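Local atomic coordinates of actin-related protein 8 (Homo sapiens, PDB entry 4FO0), a protein that binds ATP with low basal ATPase activity and serves as a proposed core component of the INO80 chromatin remodeling complex, acting in transcription, DNA replication and mitotic chromosome organization. Residues L170-S182 and Q212-M225. Residues are numbered along the deposited sequence; the frame is centred on the assembly and turned at random.
Sequences LTAVLADIEVIWS and QHVKELVNMILMKM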
# COMPACT_ATOMS: atom_id res chain seq x y z
N LEU A 170 14.97 -16.57 -0.37
CA LEU A 170 13.59 -17.00 -0.19
C LEU A 170 13.37 -17.59 1.21
O LEU A 170 12.37 -17.28 1.86
CB LEU A 170 13.20 -18.02 -1.25
CG LEU A 170 11.76 -18.52 -1.18
CD1 LEU A 170 10.78 -17.37 -1.19
CD2 LEU A 170 11.52 -19.40 -2.36
N THR A 171 14.30 -18.40 1.70
CA THR A 171 14.09 -19.03 2.99
C THR A 171 14.09 -18.04 4.14
O THR A 171 13.35 -18.18 5.11
CB THR A 171 15.10 -20.14 3.29
OG1 THR A 171 16.41 -19.58 3.32
CG2 THR A 171 15.03 -21.22 2.22
N ALA A 172 14.94 -17.03 4.03
CA ALA A 172 15.02 -16.04 5.08
C ALA A 172 13.73 -15.23 5.10
O ALA A 172 13.23 -14.90 6.16
CB ALA A 172 16.19 -15.12 4.87
N VAL A 173 13.22 -14.91 3.91
CA VAL A 173 12.01 -14.11 3.80
C VAL A 173 10.85 -14.86 4.45
O VAL A 173 10.05 -14.28 5.19
CB VAL A 173 11.64 -13.80 2.34
CG1 VAL A 173 10.21 -13.29 2.26
CG2 VAL A 173 12.60 -12.81 1.73
N LEU A 174 10.76 -16.15 4.16
CA LEU A 174 9.67 -16.97 4.67
C LEU A 174 9.76 -17.10 6.19
O LEU A 174 8.75 -17.10 6.88
CB LEU A 174 9.67 -18.34 4.00
CG LEU A 174 9.08 -18.31 2.59
CD1 LEU A 174 9.38 -19.60 1.87
CD2 LEU A 174 7.59 -18.11 2.67
N ALA A 175 10.97 -17.18 6.72
CA ALA A 175 11.13 -17.31 8.15
C ALA A 175 10.71 -16.01 8.84
O ALA A 175 10.11 -16.03 9.92
CB ALA A 175 12.54 -17.67 8.50
N ASP A 176 11.02 -14.90 8.18
CA ASP A 176 10.64 -13.58 8.68
C ASP A 176 9.13 -13.39 8.63
O ASP A 176 8.55 -12.86 9.58
CB ASP A 176 11.36 -12.48 7.89
CG ASP A 176 12.87 -12.44 8.16
OD1 ASP A 176 13.32 -13.15 9.09
OD2 ASP A 176 13.61 -11.71 7.45
N ILE A 177 8.50 -13.83 7.55
CA ILE A 177 7.04 -13.79 7.46
C ILE A 177 6.44 -14.56 8.61
O ILE A 177 5.57 -14.06 9.32
CB ILE A 177 6.52 -14.40 6.16
CG1 ILE A 177 7.04 -13.60 4.98
CG2 ILE A 177 4.98 -14.42 6.15
CD1 ILE A 177 6.77 -12.17 5.12
N GLU A 178 6.93 -15.78 8.82
CA GLU A 178 6.37 -16.63 9.85
C GLU A 178 6.52 -16.00 11.22
O GLU A 178 5.58 -15.97 12.01
CB GLU A 178 7.00 -18.01 9.84
CG GLU A 178 6.60 -18.82 11.05
CD GLU A 178 6.87 -20.30 10.90
OE1 GLU A 178 7.59 -20.68 9.94
OE2 GLU A 178 6.37 -21.09 11.73
N VAL A 179 7.70 -15.49 11.51
CA VAL A 179 7.90 -14.81 12.78
C VAL A 179 6.97 -13.60 12.92
O VAL A 179 6.33 -13.43 13.96
CB VAL A 179 9.36 -14.40 12.98
CG1 VAL A 179 9.52 -13.53 14.22
CG2 VAL A 179 10.23 -15.64 13.08
N ILE A 180 6.89 -12.78 11.89
CA ILE A 180 6.01 -11.61 11.95
C ILE A 180 4.54 -12.02 12.12
O ILE A 180 3.84 -11.49 12.98
CB ILE A 180 6.18 -10.71 10.72
CG1 ILE A 180 7.61 -10.15 10.66
CG2 ILE A 180 5.19 -9.55 10.76
CD1 ILE A 180 7.89 -9.37 9.37
N TRP A 181 4.07 -12.96 11.30
CA TRP A 181 2.68 -13.38 11.38
C TRP A 181 2.36 -14.09 12.68
O TRP A 181 1.31 -13.87 13.26
CB TRP A 181 2.28 -14.25 10.19
CG TRP A 181 2.30 -13.49 8.92
CD1 TRP A 181 2.73 -12.21 8.74
CD2 TRP A 181 1.88 -13.95 7.63
NE1 TRP A 181 2.61 -11.84 7.43
CE2 TRP A 181 2.10 -12.89 6.72
CE3 TRP A 181 1.36 -15.16 7.14
CZ2 TRP A 181 1.80 -13.00 5.36
CZ3 TRP A 181 1.05 -15.26 5.80
CH2 TRP A 181 1.28 -14.19 4.92
N SER A 182 3.26 -14.94 13.15
CA SER A 182 3.02 -15.65 14.39
C SER A 182 2.97 -14.69 15.58
O SER A 182 2.07 -14.78 16.41
CB SER A 182 4.09 -16.71 14.59
OG SER A 182 4.15 -17.50 13.43
N GLN A 212 5.07 -19.82 -7.34
CA GLN A 212 6.03 -20.43 -6.44
C GLN A 212 5.91 -19.89 -5.02
O GLN A 212 5.93 -20.64 -4.04
CB GLN A 212 7.45 -20.23 -6.94
CG GLN A 212 8.40 -21.28 -6.39
CD GLN A 212 9.72 -20.71 -5.93
OE1 GLN A 212 10.20 -19.70 -6.46
NE2 GLN A 212 10.32 -21.35 -4.93
N HIS A 213 5.81 -18.57 -4.91
CA HIS A 213 5.78 -17.88 -3.63
C HIS A 213 4.52 -18.12 -2.85
O HIS A 213 4.56 -18.28 -1.63
CB HIS A 213 5.96 -16.39 -3.83
CG HIS A 213 7.32 -16.02 -4.30
ND1 HIS A 213 7.64 -14.77 -4.77
CD2 HIS A 213 8.46 -16.76 -4.37
CE1 HIS A 213 8.91 -14.75 -5.11
NE2 HIS A 213 9.43 -15.94 -4.87
N VAL A 214 3.39 -18.09 -3.56
CA VAL A 214 2.11 -18.43 -2.97
C VAL A 214 2.17 -19.87 -2.44
O VAL A 214 1.83 -20.13 -1.28
CB VAL A 214 1.01 -18.30 -4.00
CG1 VAL A 214 -0.34 -18.73 -3.43
CG2 VAL A 214 0.96 -16.87 -4.47
N LYS A 215 2.65 -20.78 -3.28
CA LYS A 215 2.86 -22.17 -2.88
C LYS A 215 3.57 -22.22 -1.53
O LYS A 215 3.10 -22.84 -0.58
CB LYS A 215 3.68 -22.90 -3.94
CG LYS A 215 3.91 -24.37 -3.67
CD LYS A 215 5.00 -24.95 -4.57
CE LYS A 215 6.40 -24.63 -4.05
NZ LYS A 215 7.48 -24.98 -5.02
N GLU A 216 4.71 -21.54 -1.45
CA GLU A 216 5.52 -21.50 -0.24
C GLU A 216 4.77 -20.98 0.98
O GLU A 216 4.99 -21.45 2.10
CB GLU A 216 6.74 -20.61 -0.46
CG GLU A 216 7.77 -21.18 -1.42
CD GLU A 216 8.54 -22.34 -0.81
OE1 GLU A 216 8.37 -22.58 0.41
OE2 GLU A 216 9.31 -22.99 -1.55
N LEU A 217 3.91 -19.99 0.77
CA LEU A 217 3.20 -19.34 1.85
C LEU A 217 2.15 -20.29 2.39
O LEU A 217 2.03 -20.51 3.60
CB LEU A 217 2.52 -18.06 1.35
CG LEU A 217 3.47 -16.89 1.13
CD1 LEU A 217 2.76 -15.74 0.43
CD2 LEU A 217 4.08 -16.43 2.46
N VAL A 218 1.38 -20.85 1.47
CA VAL A 218 0.44 -21.89 1.80
C VAL A 218 1.14 -22.99 2.58
O VAL A 218 0.64 -23.46 3.61
CB VAL A 218 -0.15 -22.51 0.53
CG1 VAL A 218 -0.95 -23.75 0.88
CG2 VAL A 218 -1.00 -21.48 -0.20
N ASN A 219 2.31 -23.40 2.11
CA ASN A 219 3.03 -24.44 2.83
C ASN A 219 3.34 -23.97 4.24
O ASN A 219 3.23 -24.71 5.21
CB ASN A 219 4.29 -24.88 2.09
CG ASN A 219 5.02 -25.98 2.82
OD1 ASN A 219 4.61 -27.14 2.80
ND2 ASN A 219 6.11 -25.62 3.48
N MET A 220 3.72 -22.70 4.35
CA MET A 220 4.05 -22.14 5.63
C MET A 220 2.82 -22.14 6.55
O MET A 220 2.89 -22.60 7.68
CB MET A 220 4.62 -20.72 5.47
CG MET A 220 5.00 -20.11 6.79
SD MET A 220 5.05 -18.32 6.81
CE MET A 220 3.47 -17.89 6.06
N ILE A 221 1.70 -21.62 6.05
CA ILE A 221 0.47 -21.59 6.83
C ILE A 221 0.06 -22.96 7.38
O ILE A 221 -0.20 -23.12 8.57
CB ILE A 221 -0.72 -21.09 6.00
CG1 ILE A 221 -0.48 -19.67 5.51
CG2 ILE A 221 -1.97 -21.14 6.83
CD1 ILE A 221 -0.19 -18.73 6.63
N LEU A 222 -0.00 -23.94 6.49
CA LEU A 222 -0.48 -25.27 6.84
C LEU A 222 0.54 -26.10 7.62
O LEU A 222 0.25 -26.61 8.70
CB LEU A 222 -0.93 -26.01 5.58
CG LEU A 222 -2.16 -25.40 4.91
CD1 LEU A 222 -2.54 -26.19 3.69
CD2 LEU A 222 -3.32 -25.33 5.89
N MET A 223 1.75 -26.20 7.07
CA MET A 223 2.77 -27.08 7.63
C MET A 223 3.59 -26.47 8.78
O MET A 223 3.85 -27.14 9.77
CB MET A 223 3.72 -27.59 6.53
CG MET A 223 3.06 -28.43 5.44
SD MET A 223 2.00 -29.78 6.03
CE MET A 223 0.56 -28.86 6.54
N LYS A 224 4.01 -25.23 8.64
CA LYS A 224 4.89 -24.63 9.63
C LYS A 224 4.13 -23.98 10.79
O LYS A 224 4.55 -24.05 11.93
CB LYS A 224 5.81 -23.59 8.97
CG LYS A 224 6.76 -24.14 7.94
CD LYS A 224 8.08 -24.52 8.59
CE LYS A 224 9.09 -24.97 7.55
NZ LYS A 224 9.27 -23.96 6.47
N MET A 225 3.01 -23.33 10.49
CA MET A 225 2.30 -22.58 11.52
C MET A 225 1.20 -23.42 12.17
O MET A 225 0.88 -23.22 13.35
CB MET A 225 1.73 -21.29 10.95
CG MET A 225 2.73 -20.17 10.82
SD MET A 225 1.95 -18.75 10.03
CE MET A 225 1.49 -17.75 11.43
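Gln212 and His213 receive the two methyl branches of Leu170: CD2 lies 3.4 Å from Gln212 NE2, while Leu170 CD1 lies obliquely to the imidazole, nearest His213 CD2. One turn on, Glu216 is crossed at about a right angle by Leu174, whose CD1 lies alongside the glutamate chain from CB to the carboxylate, with Glu216 OE1 the nearest atom at 3.5 Å. The other branch of Leu174 turns to Leu217, the two CD2 methyls meeting at 3.9 Å. Met220 is the central knob, held among Leu174, Ile177, Glu178 and Trp181. With its CG anti to the backbone N (chi1 -179°) and a bend at chi3 (49°), it lays SD against Glu178 CB and carries CE to the Trp181 ring, 3.6 Å from CZ3. Ile221 CD1 meets the same ring at its edge, in plane, 3.8 Å from CZ3; Ile177 CG2, from the tryptophan's own helix, covers the centre of one face. Trp181 is itself a knob, seated among Leu217, Met220, Ile221 and Met225. The extended Glu178 crosses Lys224 with its carboxylate beside CB; Lys224 NZ stays 5.1 Å from Glu178 OE1, so at most a weak electrostatic attraction is likely, without a salt bridge. Met225 slides past Glu178 and packs CE against Trp181 CB and Ser182. No hydrogen bond joins segments 170-182 and 212-225, whose axes come within 10.8 Å at a crossing angle of -48°. Both helices pack on one mixed sheet of the actin fold, Trp181 about 11 Å (side chain) from bound ATP: helix 170-187 touches strand 38-47, where His42 hydrogen-bonds Trp181 NE1; helix 211-225 sets Val218, Ile221 and Leu222 on strand 229-234 and touches helix 574-580 through Val218, Leu222 and Met223.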